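Local atomic coordinates of ABC transporter substrate binding protein (Ribose) (Agrobacterium vitis, PDB entry 5DKV), a protein that binds alpha-D-tagatopyranose in the crystal and probably serves as the sugar-binding component of a bacterial ABC transporter. Residues D141-L144 with G145-A149; S258-D261 with N262-G266. One frame throughout, in Å; residues are numbered along the deposited sequence.

Interaction 1. Residues D141-L144 with G145-A149; sequences DNVL and GGEIA
Ile148 N gives the shortest hydrogen bond here, 2.8 Å to Leu144 O and nearly straight at 169°, with the donor close to the line of the C=O. The side chains of the same two residues meet one turn apart: Leu144 CG lies 3.8 Å from Ile148 CD1, and the two side chains cross obliquely. CG of Leu144 stands anti to the backbone N (chi1 177°), beside its own carbonyl carbon, which tips the isobutyl group along the helix toward Ile148. Beyond this pair, Ile148 packs on Phe304 and Val306 of strand 299-307.

These are the N-cap and first two turns of helix 142-156, which follows strand 137-140 in the alpha/beta fold of a periplasmic sugar-binding protein. Asp141 is the N-cap. Asp141 OD1 accepts from Leu144 N at 3.1 Å, the N-H reaching it from above the carboxylate plane, while the backbone O of the same residue receives Gly145 N. Gly146 N and Glu147 N continue the ladder to Asn142 O and Val143 O. Glu147 reaches back along this turn with its chain extended beyond CG: Glu147 CG, beside its backbone N and anti to the carbonyl carbon (chi1 -63°), sits 3.4 Å from Val143 O. Glu147 OE1 lies 3.7 Å from Leu144 CD1, and Glu147 CD 4.1 Å from Val143 CG1. On the side of helix 173-186, buried Asn142 has its side chain about 5 Å from the bound tagatopyranose and accepts through OD1 from NE of Arg178, a residue of the sugar pocket.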
# COMPACT_ATOMS: atom_id res chain seq x y z
N ASP A 141 -5.79 0.70 -7.29
CA ASP A 141 -6.95 1.55 -7.23
C ASP A 141 -7.42 1.52 -5.77
O ASP A 141 -8.20 0.65 -5.39
CB ASP A 141 -8.07 1.06 -8.20
CG ASP A 141 -9.34 1.92 -8.15
OD1 ASP A 141 -9.57 2.69 -7.18
OD2 ASP A 141 -10.16 1.82 -9.10
N ASN A 142 -6.92 2.42 -4.94
CA ASN A 142 -7.11 2.25 -3.51
C ASN A 142 -8.52 2.54 -2.99
O ASN A 142 -8.95 1.96 -1.99
CB ASN A 142 -6.08 3.09 -2.78
CG ASN A 142 -4.73 2.45 -2.84
OD1 ASN A 142 -4.50 1.46 -2.18
ND2 ASN A 142 -3.84 2.99 -3.66
N VAL A 143 -9.26 3.38 -3.70
CA VAL A 143 -10.67 3.54 -3.34
C VAL A 143 -11.42 2.23 -3.58
O VAL A 143 -12.19 1.79 -2.71
CB VAL A 143 -11.35 4.67 -4.14
CG1 VAL A 143 -12.85 4.69 -3.85
CG2 VAL A 143 -10.72 6.01 -3.78
N LEU A 144 -11.20 1.61 -4.74
CA LEU A 144 -11.77 0.30 -5.04
C LEU A 144 -11.38 -0.71 -3.99
O LEU A 144 -12.20 -1.52 -3.58
CB LEU A 144 -11.34 -0.20 -6.44
CG LEU A 144 -11.84 -1.60 -6.83
CD1 LEU A 144 -13.37 -1.67 -6.92
CD2 LEU A 144 -11.21 -2.04 -8.16
N GLY A 145 -10.12 -0.68 -3.57
CA GLY A 145 -9.63 -1.59 -2.53
C GLY A 145 -10.50 -1.52 -1.28
O GLY A 145 -10.86 -2.55 -0.67
N GLY A 146 -10.84 -0.30 -0.90
CA GLY A 146 -11.71 -0.07 0.24
C GLY A 146 -13.12 -0.60 0.04
O GLY A 146 -13.75 -1.15 0.96
N GLU A 147 -13.65 -0.40 -1.17
CA GLU A 147 -15.00 -0.84 -1.48
C GLU A 147 -15.06 -2.36 -1.44
O GLU A 147 -16.02 -2.95 -0.91
CB GLU A 147 -15.44 -0.31 -2.85
CG GLU A 147 -15.51 1.22 -2.91
CD GLU A 147 -15.72 1.75 -4.34
OE1 GLU A 147 -15.14 1.18 -5.30
OE2 GLU A 147 -16.46 2.74 -4.51
N ILE A 148 -14.03 -3.00 -1.98
CA ILE A 148 -13.90 -4.47 -1.93
C ILE A 148 -13.80 -4.99 -0.50
O ILE A 148 -14.48 -5.96 -0.12
CB ILE A 148 -12.66 -4.95 -2.74
CG1 ILE A 148 -12.93 -4.73 -4.23
CG2 ILE A 148 -12.34 -6.42 -2.45
CD1 ILE A 148 -11.73 -5.02 -5.16
N ALA A 149 -12.97 -4.35 0.31
CA ALA A 149 -12.89 -4.70 1.72
C ALA A 149 -14.25 -4.61 2.41
O ALA A 149 -14.60 -5.46 3.21
CB ALA A 149 -11.90 -3.83 2.42

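Interaction 2. Residues S258-D261 with N262-G266; sequences SVVD and NLKSG
Four successive i to i+4 backbone bonds, from Asn262 N to Ser258 O through Ser265 N to Asp261 O, run through the short helix 259-264 and its flanks, the Leu263 N to Val259 O link being the shortest at 2.8 Å. It is the crossover helix of the beta-alpha-beta unit formed with strands 249-253 and 270-273.

Leu263 is buried beside Val259, but the approach of Leu263 CD1 to Val259 CB is loose, at 4.3 Å; the leucine also touches Ile268. Val260 and Lys264 run side by side in the same direction. Val260 CG1, anti to the backbone N (chi1 -178°), lies 3.6 Å from Lys264 CE. Bends at chi2, chi3 and chi4 bring the lysine chain back over Val260 O, but Lys264 is modelled in two conformers and its placement here, the CE contact included, is tentative.

Asn262 uses both ends of its amide through water. ND2 donates to a water that also bonds to Ser258 OG, spanning one turn; Asn262 OD1 accepts from a second water, its O 2.7 Å away, which is joined to Ser265 OG and, weakly, to Asp261 O. The amide is thus held from both ends, Asn262 CG lying 3.4 Å from Ser258 O. Gly266 departs from helical geometry with positive phi (91°), and its N bonds back to Leu263 O. Just before it, Ser265 OG, turned between its backbone N and carbonyl carbon (chi1 75°), bonds to the same water that donates to Asn262 OD1.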
# COMPACT_ATOMS: atom_id res chain seq x y z
N SER A 258 2.00 -14.29 7.18
CA SER A 258 1.12 -14.69 8.27
C SER A 258 -0.33 -14.96 7.83
O SER A 258 -1.08 -15.59 8.56
CB SER A 258 1.12 -13.63 9.36
OG SER A 258 0.87 -12.35 8.79
N VAL A 259 -0.74 -14.49 6.65
CA VAL A 259 -2.14 -14.69 6.27
C VAL A 259 -2.45 -16.17 6.04
O VAL A 259 -3.60 -16.57 6.13
CB VAL A 259 -2.57 -13.89 4.99
CG1 VAL A 259 -2.40 -12.40 5.19
CG2 VAL A 259 -1.84 -14.41 3.72
N VAL A 260 -1.45 -16.98 5.72
CA VAL A 260 -1.70 -18.40 5.54
C VAL A 260 -2.23 -19.03 6.82
O VAL A 260 -3.32 -19.60 6.82
CB VAL A 260 -0.46 -19.15 5.07
CG1 VAL A 260 -0.79 -20.63 4.84
CG2 VAL A 260 0.07 -18.54 3.78
N ASP A 261 -1.49 -18.93 7.93
CA ASP A 261 -1.97 -19.45 9.20
C ASP A 261 -3.23 -18.73 9.66
O ASP A 261 -4.14 -19.37 10.18
CB ASP A 261 -0.90 -19.34 10.29
CG ASP A 261 0.27 -20.28 10.05
OD1 ASP A 261 0.22 -21.08 9.09
OD2 ASP A 261 1.24 -20.22 10.83
N ASN A 262 -3.33 -17.42 9.45
CA ASN A 262 -4.47 -16.69 10.01
C ASN A 262 -5.77 -16.96 9.23
O ASN A 262 -6.85 -16.99 9.81
CB ASN A 262 -4.17 -15.19 10.09
CG ASN A 262 -3.16 -14.86 11.19
OD1 ASN A 262 -2.97 -15.66 12.11
ND2 ASN A 262 -2.53 -13.69 11.10
N LEU A 263 -5.67 -17.19 7.92
CA LEU A 263 -6.84 -17.67 7.19
C LEU A 263 -7.23 -19.08 7.62
O LEU A 263 -8.40 -19.37 7.82
CB LEU A 263 -6.59 -17.63 5.68
CG LEU A 263 -6.58 -16.24 5.07
CD1 LEU A 263 -5.93 -16.29 3.67
CD2 LEU A 263 -7.99 -15.66 5.00
N LYS A 264 -6.23 -19.96 7.74
CA LYS A 264 -6.50 -21.36 8.09
C LYS A 264 -7.22 -21.51 9.42
O LYS A 264 -8.13 -22.33 9.55
CB LYS A 264 -5.18 -22.15 8.13
CG LYS A 264 -4.96 -23.09 6.96
CD LYS A 264 -3.80 -22.67 6.05
CE LYS A 264 -4.23 -21.79 4.87
NZ LYS A 264 -5.38 -22.44 4.15
N SER A 265 -6.82 -20.70 10.39
CA SER A 265 -7.34 -20.80 11.75
C SER A 265 -8.67 -20.07 11.93
O SER A 265 -9.30 -20.17 12.97
CB SER A 265 -6.34 -20.23 12.74
OG SER A 265 -6.37 -18.81 12.65
N GLY A 266 -9.06 -19.29 10.94
CA GLY A 266 -10.32 -18.57 11.01
C GLY A 266 -10.18 -17.18 11.60
O GLY A 266 -11.17 -16.44 11.72
O HOH W 1 -2.10 -12.08 8.72
O HOH W 2 -3.89 -17.92 13.27

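Interactions 1 and 2 are each local to one helix, 142-156 and 259-264, and do not touch: their centres are about 22 Å apart and their nearest atoms about 12 Å. Both helices border the same mixed sheet. Residues 141-149 lie nearer the middle of the chain, with the Asn142 side chain near the sugar, and their helix start is capped by a carboxylate; residues 258-266 lie farther out, with the Val259 side chain about 11 Å from the ligand. Each mixes buried and solvent-facing residues. Polar side-chain links are direct in interaction 1, with Asn142 tied to Arg178, whereas in interaction 2 two waters join serines to an asparagine along one helix face.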